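Local coordinates for protein probable ferredoxin-dependent nitrite reductase NirA (Mycobacterium tuberculosis, PDB 1ZJ8) that catalyses the six-electron, ferredoxin-dependent reduction of sulfite to sulfide, using a siroheme and a [4Fe-4S] cluster, probably as a step in the biosynthesis of sulfur-containing amino acids and cofactors, at residues A[135-140]-A[440-445]; A[313-318]-A[327-332]; A[429-432]-A[436-439]. All blocks are in the same frame, centred on the assembly; numbering follows the deposited sequence.

Interaction 1: residues A[135-140]-A[440-445]. With SRM (siroheme), chain E.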
loop_
_atom_site.group_PDB
_atom_site.type_symbol
_atom_site.label_atom_id
_atom_site.label_comp_id
_atom_site.label_asym_id
_atom_site.label_seq_id
_atom_site.Cartn_x
_atom_site.Cartn_y
_atom_site.Cartn_z
ATOM N N THR A 135 1.557 -15.806 11.213
ATOM C CA THR A 135 1.809 -14.899 10.112
ATOM C C THR A 135 1.186 -13.532 10.420
ATOM O O THR A 135 0.040 -13.440 10.873
ATOM C CB THR A 135 1.225 -15.440 8.764
ATOM O OG1 THR A 135 -0.203 -15.604 8.868
ATOM C CG2 THR A 135 1.877 -16.765 8.394
ATOM N N ALA A 136 1.958 -12.483 10.155
ATOM C CA ALA A 136 1.488 -11.106 10.252
ATOM C C ALA A 136 2.449 -10.218 9.475
ATOM O O ALA A 136 3.612 -10.126 9.834
ATOM C CB ALA A 136 1.447 -10.686 11.699
ATOM N N ASP A 137 1.972 -9.603 8.395
ATOM C CA ASP A 137 2.820 -8.755 7.549
ATOM C C ASP A 137 2.194 -7.372 7.373
ATOM O O ASP A 137 1.016 -7.270 7.012
ATOM C CB ASP A 137 3.044 -9.403 6.185
ATOM C CG ASP A 137 3.752 -10.753 6.284
ATOM O OD1 ASP A 137 4.575 -10.925 7.224
ATOM O OD2 ASP A 137 3.479 -11.645 5.424
ATOM N N ILE A 138 2.975 -6.320 7.648
ATOM C CA ILE A 138 2.472 -4.953 7.572
ATOM C C ILE A 138 2.555 -4.569 6.148
ATOM O O ILE A 138 3.633 -4.547 5.585
ATOM C CB ILE A 138 3.300 -3.894 8.348
ATOM C CG1 ILE A 138 2.982 -3.924 9.834
ATOM C CG2 ILE A 138 2.988 -2.472 7.862
ATOM C CD1 ILE A 138 3.839 -4.927 10.571
ATOM N N SER A 139 1.409 -4.220 5.589
ATOM C CA SER A 139 1.299 -3.826 4.215
ATOM C C SER A 139 1.767 -2.364 4.053
ATOM O O SER A 139 1.889 -1.621 5.037
ATOM C CB SER A 139 -0.165 -3.991 3.837
ATOM O OG SER A 139 -0.931 -2.857 4.223
ATOM N N ASP A 140 2.027 -1.953 2.812
ATOM C CA ASP A 140 2.430 -0.582 2.523
ATOM C C ASP A 140 1.226 0.369 2.319
ATOM O O ASP A 140 1.363 1.419 1.703
ATOM C CB ASP A 140 3.354 -0.591 1.312
ATOM C CG ASP A 140 2.630 -0.932 0.036
ATOM O OD1 ASP A 140 1.399 -1.011 0.099
ATOM O OD2 ASP A 140 3.277 -1.097 -1.028
ATOM N N GLU A 440 9.467 -15.138 -5.846
ATOM C CA GLU A 440 9.446 -15.000 -4.412
ATOM C C GLU A 440 10.026 -13.623 -4.036
ATOM O O GLU A 440 11.024 -13.174 -4.585
ATOM C CB GLU A 440 10.234 -16.151 -3.772
ATOM C CG GLU A 440 10.159 -16.180 -2.271
ATOM C CD GLU A 440 8.723 -16.123 -1.778
ATOM O OE1 GLU A 440 8.024 -17.141 -2.006
ATOM O OE2 GLU A 440 8.301 -15.073 -1.195
ATOM N N THR A 441 9.379 -12.955 -3.095
ATOM C CA THR A 441 9.716 -11.577 -2.777
ATOM C C THR A 441 9.918 -11.337 -1.277
ATOM O O THR A 441 10.991 -10.871 -0.878
ATOM C CB THR A 441 8.610 -10.623 -3.290
ATOM O OG1 THR A 441 7.328 -11.108 -2.869
ATOM C CG2 THR A 441 8.641 -10.533 -4.793
ATOM N N ARG A 442 8.909 -11.655 -0.454
ATOM C CA ARG A 442 8.999 -11.329 0.964
ATOM C C ARG A 442 10.030 -12.175 1.706
ATOM O O ARG A 442 10.718 -11.664 2.588
ATOM C CB ARG A 442 7.645 -11.360 1.701
ATOM C CG ARG A 442 7.713 -10.431 2.954
ATOM C CD ARG A 442 6.459 -10.303 3.817
ATOM N NE ARG A 442 5.278 -9.836 3.095
ATOM C CZ ARG A 442 5.101 -8.621 2.586
ATOM N NH1 ARG A 442 6.036 -7.703 2.670
ATOM N NH2 ARG A 442 3.973 -8.327 1.954
ATOM N N VAL A 443 10.170 -13.441 1.330
ATOM C CA VAL A 443 11.168 -14.312 1.956
ATOM C C VAL A 443 12.588 -13.980 1.451
ATOM O O VAL A 443 13.558 -13.939 2.229
ATOM C CB VAL A 443 10.832 -15.814 1.702
ATOM C CG1 VAL A 443 11.680 -16.714 2.640
ATOM C CG2 VAL A 443 9.306 -16.071 1.887
ATOM N N ARG A 444 12.689 -13.748 0.144
ATOM C CA ARG A 444 13.936 -13.336 -0.479
ATOM C C ARG A 444 14.540 -12.158 0.260
ATOM O O ARG A 444 15.715 -12.183 0.661
ATOM C CB ARG A 444 13.677 -12.938 -1.930
ATOM C CG ARG A 444 14.949 -12.689 -2.735
ATOM C CD ARG A 444 15.620 -14.003 -3.124
ATOM N NE ARG A 444 17.049 -14.014 -2.850
ATOM C CZ ARG A 444 17.959 -13.389 -3.574
ATOM N NH1 ARG A 444 17.600 -12.677 -4.610
ATOM N NH2 ARG A 444 19.240 -13.467 -3.265
ATOM N N ALA A 445 13.702 -11.146 0.454
ATOM C CA ALA A 445 14.070 -9.913 1.145
ATOM C C ALA A 445 14.673 -10.171 2.502
ATOM O O ALA A 445 15.538 -9.426 2.950
ATOM C CB ALA A 445 12.840 -9.032 1.321
HETATM FE FE SRM E . -2.213 -4.986 -4.192
HETATM C CHA SRM E . -3.762 -7.439 -5.995
HETATM C CHB SRM E . -0.759 -7.326 -2.286
HETATM C CHC SRM E . -0.777 -2.644 -2.448
HETATM C CHD SRM E . -1.786 -3.131 -7.075
HETATM N NA SRM E . -2.406 -6.970 -4.025
HETATM C C1A SRM E . -3.180 -7.798 -4.761
HETATM C C2A SRM E . -3.367 -9.153 -4.150
HETATM C CMA SRM E . -4.670 -9.194 -3.413
HETATM C CDA SRM E . -3.187 -10.268 -5.142
HETATM C CEA SRM E . -4.386 -10.981 -5.682
HETATM O O3A SRM E . -5.211 -10.339 -6.340
HETATM O O4A SRM E . -4.559 -12.191 -5.471
HETATM C C3A SRM E . -2.212 -9.182 -3.208
HETATM C CAA SRM E . -2.497 -9.834 -1.897
HETATM C CBA SRM E . -2.130 -11.274 -2.138
HETATM C CCA SRM E . -1.619 -11.911 -0.887
HETATM O O1A SRM E . -0.863 -11.254 -0.139
HETATM O O2A SRM E . -1.987 -13.080 -0.619
HETATM C C4A SRM E . -1.776 -7.758 -3.147
HETATM N NB SRM E . -1.114 -5.003 -2.562
HETATM C C1B SRM E . -0.618 -6.014 -1.844
HETATM C C2B SRM E . 0.057 -5.615 -0.562
HETATM C CMB SRM E . -0.213 -6.535 0.595
HETATM C CDB SRM E . 1.527 -5.607 -0.819
HETATM C CEB SRM E . 2.435 -5.254 0.305
HETATM O O3B SRM E . 3.212 -6.084 0.825
HETATM O O4B SRM E . 2.383 -4.095 0.714
HETATM C C3B SRM E . -0.488 -4.209 -0.426
HETATM C CAB SRM E . -1.808 -4.210 0.300
HETATM C CBB SRM E . -2.083 -2.895 0.965
HETATM C CCB SRM E . -3.494 -2.856 1.475
HETATM O O1B SRM E . -3.736 -3.010 2.670
HETATM O O2B SRM E . -4.437 -2.640 0.721
HETATM C C4B SRM E . -0.815 -3.911 -1.864
HETATM N NC SRM E . -1.346 -3.328 -4.676
HETATM C C1C SRM E . -0.960 -2.381 -3.797
HETATM C C2C SRM E . -0.404 -1.259 -4.398
HETATM C CDC SRM E . 0.365 -0.135 -3.788
HETATM C CEC SRM E . -0.320 1.050 -3.227
HETATM O O3C SRM E . -1.564 1.049 -3.089
HETATM O O4C SRM E . 0.414 2.006 -2.935
HETATM C C3C SRM E . -0.664 -1.460 -5.720
HETATM C CAC SRM E . -0.224 -0.431 -6.709
HETATM C CBC SRM E . -0.909 0.918 -6.765
HETATM C CCC SRM E . -2.210 0.774 -7.534
HETATM O O1C SRM E . -3.185 0.152 -7.032
HETATM O O2C SRM E . -2.246 1.279 -8.685
HETATM C C4C SRM E . -1.289 -2.673 -5.860
HETATM N ND SRM E . -2.978 -5.084 -6.063
HETATM C C1D SRM E . -2.510 -4.336 -7.076
HETATM C C2D SRM E . -2.846 -4.958 -8.293
HETATM C CAD SRM E . -3.063 -4.179 -9.579
HETATM C CBD SRM E . -4.448 -3.719 -9.913
HETATM C CCD SRM E . -4.759 -2.836 -11.087
HETATM O O1D SRM E . -5.200 -1.693 -10.831
HETATM O O2D SRM E . -4.580 -3.229 -12.270
HETATM C C3D SRM E . -3.537 -6.113 -7.968
HETATM C CDD SRM E . -4.465 -6.855 -8.890
HETATM C CED SRM E . -5.867 -6.382 -9.205
HETATM O O3D SRM E . -6.408 -5.495 -8.544
HETATM O O4D SRM E . -6.514 -6.874 -10.140
HETATM C C4D SRM E . -3.613 -6.176 -6.586
#

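Interaction 2: residues A[313-318]-A[327-332]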
loop_
_atom_site.group_PDB
_atom_site.type_symbol
_atom_site.label_atom_id
_atom_site.label_comp_id
_atom_site.label_asym_id
_atom_site.label_seq_id
_atom_site.Cartn_x
_atom_site.Cartn_y
_atom_site.Cartn_z
ATOM N N LYS A 313 -12.055 19.350 -17.434
ATOM C CA LYS A 313 -13.345 18.714 -17.640
ATOM C C LYS A 313 -13.858 18.013 -16.352
ATOM O O LYS A 313 -15.066 18.027 -16.057
ATOM C CB LYS A 313 -13.303 17.735 -18.832
ATOM C CG LYS A 313 -14.701 17.148 -19.142
ATOM C CD LYS A 313 -14.739 16.070 -20.229
ATOM C CE LYS A 313 -16.111 15.358 -20.252
ATOM N NZ LYS A 313 -16.189 14.348 -21.354
ATOM N N PHE A 314 -12.944 17.399 -15.601
ATOM C CA PHE A 314 -13.308 16.654 -14.388
ATOM C C PHE A 314 -13.765 17.598 -13.266
ATOM O O PHE A 314 -14.780 17.363 -12.625
ATOM C CB PHE A 314 -12.127 15.790 -13.916
ATOM C CG PHE A 314 -12.326 15.186 -12.555
ATOM C CD1 PHE A 314 -13.097 14.030 -12.400
ATOM C CD2 PHE A 314 -11.744 15.780 -11.420
ATOM C CE1 PHE A 314 -13.290 13.474 -11.135
ATOM C CE2 PHE A 314 -11.934 15.246 -10.166
ATOM C CZ PHE A 314 -12.712 14.087 -10.013
ATOM N N ARG A 315 -12.995 18.658 -13.035
ATOM C CA ARG A 315 -13.326 19.678 -12.044
ATOM C C ARG A 315 -14.715 20.241 -12.289
ATOM O O ARG A 315 -15.503 20.397 -11.361
ATOM C CB ARG A 315 -12.301 20.826 -12.088
ATOM C CG ARG A 315 -12.605 21.979 -11.115
ATOM C CD ARG A 315 -11.392 22.883 -10.823
ATOM N NE ARG A 315 -11.587 23.657 -9.593
ATOM C CZ ARG A 315 -10.819 24.674 -9.193
ATOM N NH1 ARG A 315 -9.767 25.061 -9.902
ATOM N NH2 ARG A 315 -11.111 25.311 -8.064
ATOM N N GLU A 316 -14.986 20.560 -13.551
ATOM C CA GLU A 316 -16.285 21.032 -14.003
ATOM C C GLU A 316 -17.415 20.093 -13.579
ATOM O O GLU A 316 -18.405 20.530 -12.993
ATOM C CB GLU A 316 -16.257 21.116 -15.533
ATOM C CG GLU A 316 -17.521 21.647 -16.170
ATOM C CD GLU A 316 -17.602 23.170 -16.111
ATOM O OE1 GLU A 316 -17.835 23.793 -17.186
ATOM O OE2 GLU A 316 -17.418 23.740 -14.997
ATOM N N VAL A 317 -17.259 18.810 -13.891
ATOM C CA VAL A 317 -18.290 17.799 -13.606
ATOM C C VAL A 317 -18.484 17.590 -12.117
ATOM O O VAL A 317 -19.598 17.293 -11.657
ATOM C CB VAL A 317 -17.936 16.401 -14.221
ATOM C CG1 VAL A 317 -18.830 15.283 -13.647
ATOM C CG2 VAL A 317 -17.991 16.437 -15.767
ATOM N N LEU A 318 -17.389 17.706 -11.373
ATOM C CA LEU A 318 -17.430 17.548 -9.926
ATOM C C LEU A 318 -18.253 18.691 -9.349
ATOM O O LEU A 318 -19.229 18.449 -8.637
ATOM C CB LEU A 318 -15.999 17.512 -9.346
ATOM C CG LEU A 318 -15.799 17.336 -7.827
ATOM C CD1 LEU A 318 -16.100 15.899 -7.344
ATOM C CD2 LEU A 318 -14.402 17.759 -7.446
ATOM N N LEU A 327 -15.157 24.992 -6.249
ATOM C CA LEU A 327 -14.105 24.791 -5.265
ATOM C C LEU A 327 -13.260 26.034 -5.281
ATOM O O LEU A 327 -13.141 26.684 -6.318
ATOM C CB LEU A 327 -13.236 23.602 -5.628
ATOM C CG LEU A 327 -13.918 22.244 -5.546
ATOM C CD1 LEU A 327 -13.045 21.163 -6.172
ATOM C CD2 LEU A 327 -14.214 21.931 -4.092
ATOM N N ILE A 328 -12.687 26.366 -4.127
ATOM C CA ILE A 328 -11.771 27.491 -4.009
ATOM C C ILE A 328 -10.442 27.105 -4.677
ATOM O O ILE A 328 -9.983 25.978 -4.519
ATOM C CB ILE A 328 -11.532 27.864 -2.530
ATOM C CG1 ILE A 328 -12.855 28.239 -1.843
ATOM C CG2 ILE A 328 -10.488 28.989 -2.387
ATOM C CD1 ILE A 328 -13.324 27.178 -0.811
ATOM N N ASP A 329 -9.857 28.026 -5.448
ATOM C CA ASP A 329 -8.547 27.821 -6.064
ATOM C C ASP A 329 -7.487 27.788 -4.963
ATOM O O ASP A 329 -7.607 28.486 -3.950
ATOM C CB ASP A 329 -8.199 28.960 -7.042
ATOM C CG ASP A 329 -8.958 28.885 -8.375
ATOM O OD1 ASP A 329 -9.626 27.868 -8.702
ATOM O OD2 ASP A 329 -8.860 29.877 -9.120
ATOM N N GLY A 330 -6.442 26.985 -5.164
ATOM C CA GLY A 330 -5.356 26.918 -4.193
ATOM C C GLY A 330 -4.043 26.539 -4.831
ATOM O O GLY A 330 -4.015 26.016 -5.921
ATOM N N PRO A 331 -2.941 26.826 -4.140
ATOM C CA PRO A 331 -1.619 26.395 -4.580
ATOM C C PRO A 331 -1.259 24.954 -4.232
ATOM O O PRO A 331 -1.933 24.287 -3.427
ATOM C CB PRO A 331 -0.676 27.337 -3.812
ATOM C CG PRO A 331 -1.385 27.627 -2.543
ATOM C CD PRO A 331 -2.873 27.616 -2.889
ATOM N N ALA A 332 -0.175 24.510 -4.853
ATOM C CA ALA A 332 0.486 23.269 -4.522
ATOM C C ALA A 332 1.481 23.557 -3.413
ATOM O O ALA A 332 2.004 24.653 -3.320
ATOM C CB ALA A 332 1.205 22.729 -5.739
#

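Interaction 3: residues A[429-432]-A[436-439]. With SF4 (iron/sulfur cluster), chain D.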
loop_
_atom_site.group_PDB
_atom_site.type_symbol
_atom_site.label_atom_id
_atom_site.label_comp_id
_atom_site.label_asym_id
_atom_site.label_seq_id
_atom_site.Cartn_x
_atom_site.Cartn_y
_atom_site.Cartn_z
ATOM N N SER A 429 4.079 -9.607 -1.461
ATOM C CA SER A 429 3.939 -10.947 -0.888
ATOM C C SER A 429 4.660 -12.011 -1.744
ATOM O O SER A 429 5.419 -12.851 -1.223
ATOM C CB SER A 429 2.469 -11.243 -0.732
ATOM O OG SER A 429 1.886 -10.120 -0.122
ATOM N N GLY A 430 4.444 -11.941 -3.056
ATOM C CA GLY A 430 5.099 -12.838 -3.990
ATOM C C GLY A 430 4.601 -14.262 -3.859
ATOM O O GLY A 430 3.634 -14.562 -3.120
ATOM N N ILE A 431 5.308 -15.146 -4.555
ATOM C CA ILE A 431 4.851 -16.521 -4.807
ATOM C C ILE A 431 4.632 -17.381 -3.549
ATOM O O ILE A 431 4.018 -18.442 -3.648
ATOM C CB ILE A 431 5.846 -17.235 -5.769
ATOM C CG1 ILE A 431 5.200 -18.449 -6.440
ATOM C CG2 ILE A 431 7.142 -17.623 -5.040
ATOM C CD1 ILE A 431 5.872 -18.829 -7.789
ATOM N N GLU A 432 5.126 -16.935 -2.388
ATOM C CA GLU A 432 4.859 -17.608 -1.094
ATOM C C GLU A 432 3.351 -17.737 -0.751
ATOM O O GLU A 432 2.944 -18.666 -0.057
ATOM C CB GLU A 432 5.587 -16.846 0.034
ATOM C CG GLU A 432 5.529 -17.446 1.450
ATOM C CD GLU A 432 5.524 -16.385 2.563
ATOM O OE1 GLU A 432 5.306 -15.181 2.281
ATOM O OE2 GLU A 432 5.710 -16.769 3.735
ATOM N N LEU A 436 -0.796 -14.555 -8.313
ATOM C CA LEU A 436 -0.409 -13.864 -9.555
ATOM C C LEU A 436 1.094 -13.606 -9.723
ATOM O O LEU A 436 1.505 -12.944 -10.683
ATOM C CB LEU A 436 -1.171 -12.547 -9.680
ATOM C CG LEU A 436 -2.670 -12.657 -9.408
ATOM C CD1 LEU A 436 -3.310 -11.269 -9.541
ATOM C CD2 LEU A 436 -3.337 -13.678 -10.336
ATOM N N SER A 437 1.899 -14.152 -8.806
ATOM C CA SER A 437 3.367 -13.955 -8.776
ATOM C C SER A 437 4.149 -14.972 -9.590
ATOM O O SER A 437 3.782 -16.142 -9.655
ATOM C CB SER A 437 3.872 -14.056 -7.331
ATOM O OG SER A 437 2.901 -14.733 -6.527
ATOM N N PHE A 438 5.253 -14.514 -10.172
ATOM C CA PHE A 438 6.196 -15.385 -10.883
ATOM C C PHE A 438 7.463 -15.629 -10.038
ATOM O O PHE A 438 8.265 -16.522 -10.343
ATOM C CB PHE A 438 6.544 -14.783 -12.250
ATOM C CG PHE A 438 5.346 -14.517 -13.090
ATOM C CD1 PHE A 438 4.515 -15.568 -13.477
ATOM C CD2 PHE A 438 5.021 -13.222 -13.466
ATOM C CE1 PHE A 438 3.371 -15.338 -14.243
ATOM C CE2 PHE A 438 3.871 -12.975 -14.242
ATOM C CZ PHE A 438 3.043 -14.041 -14.628
ATOM N N ALA A 439 7.614 -14.853 -8.962
ATOM C CA ALA A 439 8.791 -14.942 -8.112
ATOM C C ALA A 439 8.485 -14.722 -6.638
ATOM O O ALA A 439 7.422 -14.201 -6.239
ATOM C CB ALA A 439 9.853 -13.951 -8.558
HETATM FE FE1 SF4 D . 1.770 -9.263 -7.969
HETATM FE FE2 SF4 D . 0.987 -7.883 -5.742
HETATM FE FE3 SF4 D . 0.998 -10.620 -5.738
HETATM FE FE4 SF4 D . 3.263 -9.101 -5.625
HETATM S S1 SF4 D . 1.621 -9.238 -4.016
HETATM S S2 SF4 D . 2.920 -10.968 -6.974
HETATM S S3 SF4 D . 2.789 -7.391 -7.077
HETATM S S4 SF4 D . -0.339 -9.278 -7.041
#

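Interaction 1: residues A[135-140]-A[440-445]
The guanidinium of Arg442 has Asp137 CB over one face, while its edge is given to the siroheme: carboxylate atom O3B lies near the plane and carbon CEB in it. The carboxylate of Asp137 is not laid flat against the guanidinium, for the two planes stand 46° apart and the side chains slide past each other in opposite directions. Their salt bridge is long, with Asp137 OD2 3.5 Å from Arg442 NE. Asp137 OD2 also pairs with Arg363, its stronger partner. A bend at chi3 (-57°) in the Arg442 chain turns its tip to the cofactor, where NH2 donates to O3B at 2.6 Å and 164°. The second oxygen of this carboxylate, O4B, is taken by the backbone N of Asp140 at 3.0 Å. The loop after strand 135-138 and the start of helix 442-455 thus grip one siroheme carboxylate from a ferredoxin-like half domain and a 4Fe-4S domain. Arginine suits the place because its long chain can meet both acids at once. Arg442 and Arg363 probably offset the buried negative charge and favour an ionised siroheme carboxylate, though the nearby Asp140 carboxylate would work against this.

Interaction 2: residues A[313-318]-A[327-332]
Arg315 reaches from helix 311-323 across to Asp329 on the short, weakly bonded strand 328-329, so that the contact joins a helix to the strand following it in the chain. That strand lies at an edge of a mixed six-stranded sheet, antiparallel to strand 266-272. In the first shell, both terminal nitrogens of Arg315 turn to one oxygen of Asp329. NH2 donates to OD1 at 3.0 Å, and NH1 adds a weak bond to the same atom at 3.1 Å. This is a forked salt bridge rather than a parallel pairing of two nitrogens with two oxygens: the side chains cross at about a right angle and the guanidinium and carboxylate planes stand 60° apart. The carbonyl oxygen of Leu327 lies at the guanidinium edge, 3.0 Å from NH2. Beside this polar pairing, Leu318 and Leu327 cross at about a right angle in an apolar contact.

Further out, the Arg315 chain runs extended from CG to NE, with CG anti to the backbone N (chi1 178°), which carries the charge clear of the helix to the strand. Glu319, one turn later on the same helix, uses OE2 both to pair with Arg315 NE and to accept a hydrogen bond from Leu327 N, so one carboxylate oxygen engages both the arginine and the residue just before the strand, and probably helps to set both. Leucine suits position 318 because it also packs on Ala283, Val284 and Val287 of helix 277-291, while Leu327 rests on Ala270. Arginine and aspartate suit the more accessible border, where their charges can meet water as well as each other. In the apolar layer, the two leucines approach through methyl groups, Leu318 CD2 lying 3.9 Å from Leu327 CD1.

Interaction 3: residues A[429-432]-A[436-439]
The loop that bears the first two cysteines of the C-X5-C...C-X3-C cluster motif of siroheme sulfite and nitrite reductases, Cys428 and Cys434, folds back on itself here. Gly430 and Ile431 on its outward limb meet Ser437 and Ala439 on the return. One backbone bond ties the limbs: Ile431 N donates to Ala439 O at 2.9 Å, with an N-H...O angle of 157°. Ile431 CB and CG2 lie against the same Ala439 carbonyl, and CD1 extends toward the backbone oxygens of Ser437 and Phe438. CG1 is held anti to the backbone N (chi1 -160°), which sends the longer branch along the returning limb while the shorter CG2 stays by Ala439. A branched aliphatic chain fits this task, packing its branches against the main chain of the returning limb. Glycine suits position 430 because its phi is positive and its bare CA lies 3.5 Å from Ala439 O, where a side-chain carbon would run into that oxygen.

Serines serve where the loop faces the cluster. Ser437 CB is 3.3 Å from sulfide S2, a place beside the cluster that a small side chain suits, and its OG lies by Ile431 N without a hydrogen bond to it. On the other limb, Ser429 N is 3.6 Å from sulfide S1, while Ser429 OG bonds to a siroheme carboxylate, so that this residue touches both cofactors.

The whole loop leaves strand 425-427 and leads into helix 442-455. Phe438 makes a backbone bond with Gly473, the residue before cluster ligand Cys474. Ala439 packs on Glu502 and Phe504 of strand 500-508, which sets the return limb against the sheet of this half of the protein.

Interactions 1 and 3 belong to one cofactor site, their centres 10 Å apart. The chain leaves the cluster loop of 429-439 and passes straight into 440-445, and the two meet where Thr441 OG1 lies 3.0 Å from Gly430 N and Glu440 OE1 2.9 Å from Glu432 N. Interaction 3 borders the iron-sulfur cluster, while interaction 1 holds a siroheme carboxylate; Arg442, about 6 Å from the cluster by its side chain, and Ser429 lie close to both cofactors, joined by a weak hydrogen bond. Interaction 2 is remote from both, with centres 39 and 40 Å away, on the far side of the chain's centre, and is peripheral helix-to-strand packing.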